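Local coordinates for germination protein YpeB (Bacillus megaterium QM B1551, PDB 5BOI), which is involved in the germination of bacterial spores, where its C-terminal PepSY-containing part, the piece in this structure, may play an inhibitory role, at residues Arg20-Leu25 / His99-Leu104; Asp87-Ala92 / Leu104-Ser109; Thr93-Asp98 / Val135-Ser140. All coordinates share one frame; numbering follows the deposited sequence.

Contact 1: Arg20-Leu25 / His99-Leu104; sequences RSFLNL and HRFESL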
loop_
_atom_site.group_PDB
_atom_site.type_symbol
_atom_site.label_atom_id
_atom_site.label_comp_id
_atom_site.label_asym_id
_atom_site.label_seq_id
_atom_site.Cartn_x
_atom_site.Cartn_y
_atom_site.Cartn_z
ATOM N N ARG A 20 -18.816 -7.711 2.467
ATOM C CA ARG A 20 -19.908 -6.844 2.035
ATOM C C ARG A 20 -19.604 -5.373 2.327
ATOM O O ARG A 20 -19.799 -4.503 1.474
ATOM C CB ARG A 20 -21.211 -7.257 2.718
ATOM C CG ARG A 20 -21.609 -8.701 2.475
ATOM C CD ARG A 20 -23.069 -8.943 2.842
ATOM N NE ARG A 20 -23.429 -10.354 2.734
ATOM C CZ ARG A 20 -23.762 -10.958 1.597
ATOM N NH1 ARG A 20 -24.072 -12.247 1.597
ATOM N NH2 ARG A 20 -23.779 -10.275 0.459
ATOM N N SER A 21 -19.112 -5.114 3.533
ATOM C CA SER A 21 -18.774 -3.764 3.973
ATOM C C SER A 21 -17.582 -3.163 3.222
ATOM O O SER A 21 -17.650 -2.037 2.725
ATOM C CB SER A 21 -18.488 -3.775 5.473
ATOM O OG SER A 21 -18.601 -2.476 6.018
ATOM N N PHE A 22 -16.494 -3.926 3.146
ATOM C CA PHE A 22 -15.260 -3.488 2.493
ATOM C C PHE A 22 -15.442 -3.189 1.005
ATOM O O PHE A 22 -14.848 -2.250 0.472
ATOM C CB PHE A 22 -14.188 -4.563 2.676
ATOM C CG PHE A 22 -12.786 -4.093 2.412
ATOM C CD1 PHE A 22 -12.107 -3.325 3.349
ATOM C CD2 PHE A 22 -12.136 -4.446 1.241
ATOM C CE1 PHE A 22 -10.804 -2.907 3.111
ATOM C CE2 PHE A 22 -10.831 -4.035 0.998
ATOM C CZ PHE A 22 -10.167 -3.262 1.938
ATOM N N LEU A 23 -16.263 -4.001 0.342
ATOM C CA LEU A 23 -16.418 -3.947 -1.109
ATOM C C LEU A 23 -17.694 -3.230 -1.511
ATOM O O LEU A 23 -18.015 -3.131 -2.699
ATOM C CB LEU A 23 -16.424 -5.358 -1.697
ATOM C CG LEU A 23 -15.153 -6.184 -1.524
ATOM C CD1 LEU A 23 -15.416 -7.612 -1.966
ATOM C CD2 LEU A 23 -14.020 -5.565 -2.318
ATOM N N ASN A 24 -18.423 -2.751 -0.512
ATOM C CA ASN A 24 -19.655 -2.015 -0.741
ATOM C C ASN A 24 -20.654 -2.847 -1.544
ATOM O O ASN A 24 -21.233 -2.367 -2.515
ATOM C CB ASN A 24 -19.351 -0.695 -1.459
ATOM C CG ASN A 24 -20.267 0.427 -1.032
ATOM O OD1 ASN A 24 -21.072 0.275 -0.113
ATOM N ND2 ASN A 24 -20.141 1.573 -1.692
ATOM N N LEU A 25 -20.835 -4.102 -1.142
ATOM C CA LEU A 25 -21.788 -4.990 -1.798
ATOM C C LEU A 25 -23.206 -4.689 -1.313
ATOM O O LEU A 25 -23.422 -4.441 -0.127
ATOM C CB LEU A 25 -21.437 -6.453 -1.531
ATOM C CG LEU A 25 -19.997 -6.898 -1.800
ATOM C CD1 LEU A 25 -19.814 -8.351 -1.390
ATOM C CD2 LEU A 25 -19.601 -6.692 -3.258
ATOM N N HIS A 99 -11.813 2.841 6.110
ATOM C CA HIS A 99 -11.853 1.417 6.428
ATOM C C HIS A 99 -10.796 0.996 7.440
ATOM O O HIS A 99 -10.286 -0.121 7.372
ATOM C CB HIS A 99 -11.729 0.589 5.149
ATOM C CG HIS A 99 -12.935 0.680 4.270
ATOM N ND1 HIS A 99 -13.151 1.736 3.411
ATOM C CD2 HIS A 99 -14.021 -0.122 4.161
ATOM C CE1 HIS A 99 -14.303 1.568 2.788
ATOM N NE2 HIS A 99 -14.852 0.447 3.226
ATOM N N ARG A 100 -10.467 1.905 8.358
ATOM C CA ARG A 100 -9.622 1.636 9.527
ATOM C C ARG A 100 -8.146 1.409 9.214
ATOM O O ARG A 100 -7.416 0.865 10.041
ATOM C CB ARG A 100 -10.152 0.434 10.320
ATOM C CG ARG A 100 -11.377 0.737 11.165
ATOM C CD ARG A 100 -12.034 -0.538 11.688
ATOM N NE ARG A 100 -11.096 -1.655 11.779
ATOM C CZ ARG A 100 -11.461 -2.923 11.932
ATOM N NH1 ARG A 100 -10.542 -3.877 12.003
ATOM N NH2 ARG A 100 -12.746 -3.239 12.017
ATOM N N PHE A 101 -7.709 1.823 8.030
ATOM C CA PHE A 101 -6.285 1.822 7.715
ATOM C C PHE A 101 -5.775 3.231 7.891
ATOM O O PHE A 101 -5.797 4.031 6.954
ATOM C CB PHE A 101 -6.021 1.310 6.297
ATOM C CG PHE A 101 -6.236 -0.162 6.145
ATOM C CD1 PHE A 101 -5.212 -1.053 6.409
ATOM C CD2 PHE A 101 -7.471 -0.659 5.762
ATOM C CE1 PHE A 101 -5.404 -2.415 6.279
ATOM C CE2 PHE A 101 -7.674 -2.025 5.633
ATOM C CZ PHE A 101 -6.641 -2.903 5.892
ATOM N N GLU A 102 -5.340 3.534 9.112
ATOM C CA GLU A 102 -4.879 4.868 9.463
ATOM C C GLU A 102 -3.352 4.909 9.505
ATOM O O GLU A 102 -2.695 3.864 9.594
ATOM C CB GLU A 102 -5.436 5.301 10.824
ATOM C CG GLU A 102 -6.875 4.883 11.095
ATOM C CD GLU A 102 -7.859 5.522 10.139
ATOM O OE1 GLU A 102 -7.595 6.657 9.689
ATOM O OE2 GLU A 102 -8.895 4.888 9.835
ATOM N N SER A 103 -2.808 6.123 9.434
ATOM C CA SER A 103 -1.368 6.386 9.538
ATOM C C SER A 103 -0.584 5.834 8.346
ATOM O O SER A 103 0.553 5.390 8.491
ATOM C CB SER A 103 -0.797 5.822 10.842
ATOM O OG SER A 103 -0.685 4.413 10.769
ATOM N N LEU A 104 -1.206 5.881 7.176
ATOM C CA LEU A 104 -0.516 5.542 5.925
ATOM C C LEU A 104 -0.248 6.815 5.132
ATOM O O LEU A 104 -0.994 7.788 5.247
ATOM C CB LEU A 104 -1.365 4.566 5.122
ATOM C CG LEU A 104 -1.503 3.174 5.742
ATOM C CD1 LEU A 104 -2.599 2.399 5.054
ATOM C CD2 LEU A 104 -0.189 2.414 5.606
#
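Phe-22 and His-99 meet ring to ring, with Phe-22 CD1 3.8 Å from His-99 CD2 and the two planes turned 75° against each other. Farther out on the phenylalanine ring, Phe-22 CE1 lies 4.1 Å from CE2 of Phe-101, whose side chain runs across at about a right angle. Phe-22 thus touches both aromatic groups of the 99-104 loop, reaching them because its CG stands anti to the backbone N (chi1 -163°). At the imidazole edge, near the ring plane, His-99 NE2 lies 3.8 Å from Ser-21 O, too far to count as a hydrogen bond. The contact joins helix 12-22, which ends in a Schellman motif with Asn-24 at positive phi, to the loop that leads from helix 85-98 into strand 104-112; all of it belongs to the tandem PepSY region of YpeB. In the second shell, the imidazole is held by the last turn of the helix that precedes it: ND1 is hydrogen-bonded to Phe-95 O and the ring stacks on that of Phe-95. Phe-95 and Phe-149 both make edge-to-face pairs with Phe-22, which also rests on Met-60 of strand 57-63 and on Pro-69 and Val-72 of strand 69-74.

Contact 2: Asp87-Ala92 / Leu104-Ser109; sequences DAMNKA and LVMAES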
loop_
_atom_site.group_PDB
_atom_site.type_symbol
_atom_site.label_atom_id
_atom_site.label_comp_id
_atom_site.label_asym_id
_atom_site.label_seq_id
_atom_site.Cartn_x
_atom_site.Cartn_y
_atom_site.Cartn_z
ATOM N N ASP A 87 -7.388 12.551 -8.937
ATOM C CA ASP A 87 -8.667 12.252 -8.300
ATOM C C ASP A 87 -8.701 10.833 -7.743
ATOM O O ASP A 87 -9.242 10.595 -6.651
ATOM C CB ASP A 87 -9.834 12.447 -9.286
ATOM C CG ASP A 87 -10.119 13.911 -9.568
ATOM O OD1 ASP A 87 -9.768 14.766 -8.730
ATOM O OD2 ASP A 87 -10.727 14.213 -10.608
ATOM N N ALA A 88 -8.102 9.901 -8.474
ATOM C CA ALA A 88 -8.081 8.509 -8.031
ATOM C C ALA A 88 -7.248 8.416 -6.750
ATOM O O ALA A 88 -7.611 7.691 -5.833
ATOM C CB ALA A 88 -7.525 7.601 -9.108
ATOM N N MET A 89 -6.141 9.161 -6.720
ATOM C CA MET A 89 -5.236 9.219 -5.563
ATOM C C MET A 89 -6.017 9.597 -4.311
ATOM O O MET A 89 -5.869 8.980 -3.254
ATOM C CB MET A 89 -4.120 10.246 -5.791
ATOM C CG MET A 89 -3.160 9.937 -6.928
ATOM S SD MET A 89 -1.855 11.173 -7.146
ATOM C CE MET A 89 -1.070 10.643 -8.641
ATOM N N ASN A 90 -6.852 10.621 -4.450
ATOM C CA ASN A 90 -7.644 11.131 -3.330
ATOM C C ASN A 90 -8.668 10.130 -2.829
ATOM O O ASN A 90 -8.860 9.980 -1.613
ATOM C CB ASN A 90 -8.343 12.434 -3.721
ATOM C CG ASN A 90 -7.369 13.577 -3.880
ATOM O OD1 ASN A 90 -6.261 13.534 -3.340
ATOM N ND2 ASN A 90 -7.773 14.607 -4.618
ATOM N N LYS A 91 -9.324 9.463 -3.774
ATOM C CA LYS A 91 -10.306 8.432 -3.471
ATOM C C LYS A 91 -9.685 7.233 -2.758
ATOM O O LYS A 91 -10.284 6.672 -1.826
ATOM C CB LYS A 91 -10.991 7.987 -4.753
ATOM C CG LYS A 91 -11.875 9.084 -5.363
ATOM C CD LYS A 91 -12.777 8.528 -6.448
ATOM C CE LYS A 91 -13.853 9.542 -6.844
ATOM N NZ LYS A 91 -13.300 10.809 -7.396
ATOM N N ALA A 92 -8.477 6.878 -3.177
ATOM C CA ALA A 92 -7.722 5.796 -2.537
ATOM C C ALA A 92 -7.398 6.182 -1.089
ATOM O O ALA A 92 -7.595 5.403 -0.156
ATOM C CB ALA A 92 -6.455 5.485 -3.317
ATOM N N LEU A 104 -1.206 5.881 7.176
ATOM C CA LEU A 104 -0.516 5.542 5.925
ATOM C C LEU A 104 -0.248 6.815 5.132
ATOM O O LEU A 104 -0.994 7.788 5.247
ATOM C CB LEU A 104 -1.365 4.566 5.122
ATOM C CG LEU A 104 -1.503 3.174 5.742
ATOM C CD1 LEU A 104 -2.599 2.399 5.054
ATOM C CD2 LEU A 104 -0.189 2.414 5.606
ATOM N N VAL A 105 0.813 6.824 4.329
ATOM C CA VAL A 105 1.052 7.947 3.432
ATOM C C VAL A 105 1.399 7.389 2.045
ATOM O O VAL A 105 1.971 6.307 1.950
ATOM C CB VAL A 105 2.173 8.847 3.977
ATOM C CG1 VAL A 105 3.412 8.026 4.249
ATOM C CG2 VAL A 105 2.475 10.005 3.029
ATOM N N MET A 106 1.053 8.106 0.983
ATOM C CA MET A 106 1.260 7.553 -0.372
ATOM C C MET A 106 2.742 7.566 -0.720
ATOM O O MET A 106 3.439 8.552 -0.460
ATOM C CB MET A 106 0.481 8.330 -1.424
ATOM C CG MET A 106 0.577 7.688 -2.819
ATOM S SD MET A 106 -0.520 8.577 -3.902
ATOM C CE MET A 106 0.035 10.232 -3.499
ATOM N N ALA A 107 3.220 6.470 -1.306
ATOM C CA ALA A 107 4.613 6.364 -1.717
ATOM C C ALA A 107 4.796 6.258 -3.233
ATOM O O ALA A 107 5.802 6.740 -3.772
ATOM C CB ALA A 107 5.268 5.165 -1.040
ATOM N N GLU A 108 3.847 5.619 -3.924
ATOM C CA GLU A 108 3.983 5.409 -5.366
ATOM C C GLU A 108 2.636 5.582 -6.004
ATOM O O GLU A 108 1.629 5.234 -5.392
ATOM C CB GLU A 108 4.492 4.008 -5.718
ATOM C CG GLU A 108 5.755 3.593 -5.048
ATOM C CD GLU A 108 6.959 4.207 -5.689
ATOM O OE1 GLU A 108 6.862 4.698 -6.848
ATOM O OE2 GLU A 108 7.997 4.183 -5.025
ATOM N N SER A 109 2.633 6.074 -7.237
ATOM C CA SER A 109 1.396 6.173 -8.010
ATOM C C SER A 109 1.711 6.061 -9.479
ATOM O O SER A 109 2.731 6.568 -9.944
ATOM C CB SER A 109 0.669 7.485 -7.705
ATOM O OG SER A 109 1.385 8.592 -8.198
#
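Met-106 is the first residue of strand 104-109 to touch helix 87-92, and it does so at the far end of its side chain. Its CG is anti to the backbone N and the chain runs out extended as far as SD, where a turn at chi3 (50°) sets the methyl group to one side. That methyl, Met-106 CE, lies 4.2 Å from SD of Met-89, a van der Waals contact between two thioethers. Beyond Met-106 the strand is irregular: Ala-107 and Glu-108 both face Thr-119 of the adjoining strand in a classic beta bulge. After the bulge, Ser-109 again directs its side chain toward the helix. Met-89 CE sits 3.2 Å from Ser-109 OG and 3.7 Å from Ser-109 CB, so the methyl lies against the hydroxymethyl group as a whole. Met-89 was modelled in two conformers, so its contacts with both residues, and above all the short approach to OG, hold for one of them and are doubtful in detail. In the one described here the methionine is extended beyond CG and spans the gap to the strand, with Met-89 CA 7.7 Å from Ser-109 CA. No hydrogen bond joins the two segments, and the contact lies near the surface. Phe-118, on strand 115-123, touches both Met-89 and Ser-109, while Phe-120 of the same strand touches Met-106. The arrangement is that of a helix laid over one face of an antiparallel sheet, here at the bulged strand 104-112, in keeping with the alpha+beta build of PepSY domains.

Contact 3: Thr93-Asp98 / Val135-Ser140; sequences TKFLKD and VKMKMS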
loop_
_atom_site.group_PDB
_atom_site.type_symbol
_atom_site.label_atom_id
_atom_site.label_comp_id
_atom_site.label_asym_id
_atom_site.label_seq_id
_atom_site.Cartn_x
_atom_site.Cartn_y
_atom_site.Cartn_z
ATOM N N THR A 93 -6.916 7.401 -0.908
ATOM C CA THR A 93 -6.578 7.871 0.435
ATOM C C THR A 93 -7.823 7.846 1.340
ATOM O O THR A 93 -7.766 7.384 2.488
ATOM C CB THR A 93 -5.981 9.285 0.374
ATOM O OG1 THR A 93 -4.791 9.258 -0.448
ATOM C CG2 THR A 93 -5.673 9.807 1.793
ATOM N N LYS A 94 -8.956 8.303 0.810
ATOM C CA LYS A 94 -10.194 8.361 1.593
ATOM C C LYS A 94 -10.679 6.966 1.964
ATOM O O LYS A 94 -11.137 6.725 3.087
ATOM C CB LYS A 94 -11.300 9.077 0.814
ATOM C CG LYS A 94 -12.646 9.074 1.566
ATOM C CD LYS A 94 -13.817 9.495 0.686
ATOM C CE LYS A 94 -15.137 9.544 1.486
ATOM N NZ LYS A 94 -14.968 10.087 2.869
ATOM N N PHE A 95 -10.577 6.053 1.005
ATOM C CA PHE A 95 -11.005 4.678 1.211
ATOM C C PHE A 95 -10.267 4.066 2.403
ATOM O O PHE A 95 -10.902 3.490 3.297
ATOM C CB PHE A 95 -10.758 3.841 -0.044
ATOM C CG PHE A 95 -11.113 2.393 0.119
ATOM C CD1 PHE A 95 -12.409 1.962 -0.090
ATOM C CD2 PHE A 95 -10.153 1.464 0.472
ATOM C CE1 PHE A 95 -12.742 0.633 0.054
ATOM C CE2 PHE A 95 -10.488 0.122 0.620
ATOM C CZ PHE A 95 -11.794 -0.285 0.407
ATOM N N LEU A 96 -8.942 4.223 2.425
ATOM C CA LEU A 96 -8.135 3.657 3.510
ATOM C C LEU A 96 -8.585 4.198 4.861
ATOM O O LEU A 96 -8.809 3.427 5.792
ATOM C CB LEU A 96 -6.643 3.934 3.304
ATOM C CG LEU A 96 -6.023 3.150 2.138
ATOM C CD1 LEU A 96 -4.609 3.590 1.853
ATOM C CD2 LEU A 96 -6.081 1.666 2.451
ATOM N N LYS A 97 -8.735 5.514 4.955
ATOM C CA LYS A 97 -9.146 6.143 6.201
ATOM C C LYS A 97 -10.548 5.693 6.605
ATOM O O LYS A 97 -10.819 5.492 7.784
ATOM C CB LYS A 97 -9.077 7.666 6.076
ATOM C CG LYS A 97 -7.727 8.157 5.573
ATOM C CD LYS A 97 -7.269 9.418 6.256
ATOM C CE LYS A 97 -5.752 9.453 6.359
ATOM N NZ LYS A 97 -5.218 8.337 7.193
ATOM N N ASP A 98 -11.433 5.524 5.627
ATOM C CA ASP A 98 -12.795 5.069 5.909
ATOM C C ASP A 98 -12.860 3.616 6.377
ATOM O O ASP A 98 -13.860 3.203 6.976
ATOM C CB ASP A 98 -13.703 5.232 4.680
ATOM C CG ASP A 98 -14.002 6.684 4.355
ATOM O OD1 ASP A 98 -13.796 7.546 5.231
ATOM O OD2 ASP A 98 -14.463 6.960 3.230
ATOM N N VAL A 135 0.777 -0.979 1.836
ATOM C CA VAL A 135 -0.553 -1.349 1.369
ATOM C C VAL A 135 -0.633 -0.956 -0.099
ATOM O O VAL A 135 -0.260 0.165 -0.462
ATOM C CB VAL A 135 -1.634 -0.660 2.163
ATOM C CG1 VAL A 135 -3.016 -1.013 1.581
ATOM C CG2 VAL A 135 -1.558 -1.056 3.640
ATOM N N LYS A 136 -1.107 -1.874 -0.943
ATOM C CA LYS A 136 -1.155 -1.635 -2.377
ATOM C C LYS A 136 -2.615 -1.524 -2.793
ATOM O O LYS A 136 -3.452 -2.279 -2.302
ATOM C CB LYS A 136 -0.476 -2.765 -3.151
ATOM C CG LYS A 136 1.044 -2.734 -3.112
ATOM C CD LYS A 136 1.643 -4.102 -3.396
ATOM C CE LYS A 136 3.141 -4.106 -3.132
ATOM N NZ LYS A 136 3.700 -2.722 -3.137
ATOM N N MET A 137 -2.912 -0.583 -3.681
ATOM C CA MET A 137 -4.288 -0.361 -4.123
ATOM C C MET A 137 -4.342 -0.159 -5.614
ATOM O O MET A 137 -3.432 0.438 -6.188
ATOM C CB MET A 137 -4.892 0.857 -3.453
ATOM C CG MET A 137 -4.827 0.860 -1.965
ATOM S SD MET A 137 -6.002 2.078 -1.413
ATOM C CE MET A 137 -7.537 1.376 -2.015
ATOM N N LYS A 138 -5.429 -0.634 -6.226
ATOM C CA LYS A 138 -5.694 -0.409 -7.632
ATOM C C LYS A 138 -7.121 0.130 -7.726
ATOM O O LYS A 138 -8.047 -0.427 -7.126
ATOM C CB LYS A 138 -5.534 -1.688 -8.457
ATOM C CG LYS A 138 -4.106 -2.242 -8.450
ATOM C CD LYS A 138 -4.025 -3.598 -9.124
ATOM C CE LYS A 138 -2.622 -4.182 -8.964
ATOM N NZ LYS A 138 -2.500 -5.566 -9.508
ATOM N N MET A 139 -7.269 1.242 -8.439
ATOM C CA MET A 139 -8.549 1.931 -8.554
ATOM C C MET A 139 -9.008 1.965 -10.004
ATOM O O MET A 139 -8.195 2.115 -10.903
ATOM C CB MET A 139 -8.447 3.368 -8.032
ATOM C CG MET A 139 -7.739 3.541 -6.702
ATOM S SD MET A 139 -8.636 2.795 -5.346
ATOM C CE MET A 139 -10.023 3.910 -5.205
ATOM N N SER A 140 -10.311 1.844 -10.231
ATOM C CA SER A 140 -10.865 2.058 -11.563
ATOM C C SER A 140 -10.849 3.540 -11.883
ATOM O O SER A 140 -11.377 4.333 -11.120
ATOM C CB SER A 140 -12.301 1.550 -11.649
ATOM O OG SER A 140 -12.907 2.063 -12.842
#
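Met-137 is the main bump on strand 135-140, and it fits between Leu-96 and Phe-95 of helix 93-98. Its sulfur faces the branched end of Leu-96: Met-137 SD lies 3.7 Å from Leu-96 CG and 3.9 Å from each of Leu-96 CD1 and CD2, resting against the fork of the isobutyl group rather than on one methyl. Leu-96 and Met-137 point in from the two sides and lie alongside one another, antiparallel. The bend at chi3 of Met-137 (63°) then turns the terminal methyl to Phe-95, where Met-137 CE comes within 3.6 Å of Phe-95 CD2, meeting the ring obliquely. One methionine therefore fills the hollow between successive helix residues, sulfur on the leucine and methyl on the phenylalanine. Two residues earlier on the strand, Val-135 adds a smaller bump, its CG1 lying 4.2 Å from Leu-96 CD2. With Leu-96 cut back to an alanine, the Met-137 sulfur would probably face a gap and Val-135 CG1 would probably lose its partner on the helix, leaving the thioether able to shift. The interface is apolar and buried, without a hydrogen bond across it. Away from the strand, Lys-94 NZ and Asp-98 OD2 form a salt bridge that includes a weak hydrogen bond, one turn apart. The segment axes come within 10.7 Å at an angle of 124°, so the helix crosses the strand well away from antiparallel. Strand 134-140 lies between strands 115-123 and 146-150, both antiparallel to it, and these neighbours add to the hydrophobic layer: Phe-120 and Phe-149 touch Leu-96, and Val-146 touches Phe-95. Helix 85-98 thus packs across these strands and reaches strand 104-112 as well, while Phe-154 of helix 152-156 reaches Val-135.

How the contacts relate
Helix 85-98 ties the three contacts together: contacts 2 and 3 use successive parts of it, their centres about 7 Å apart, and contact 1 takes the loop that follows. Contacts 1 and 3 have centres about 8 Å apart and are joined by a probable hydrogen bond from Phe-101 N to Leu-96 O (3.0 Å). Contacts 1 and 2 lie farther apart, about 14 Å between centres; their segments overlap only at Leu-104, which takes part in neither contact directly, and Leu-104 CD1 instead lies 3.9 Å from Val-135 CG2 of contact 3. Contacts 2 and 3 pack one helix on a sheet, whereas contact 1 brings in helix 12-22 from an earlier part of the same tandem PepSY region.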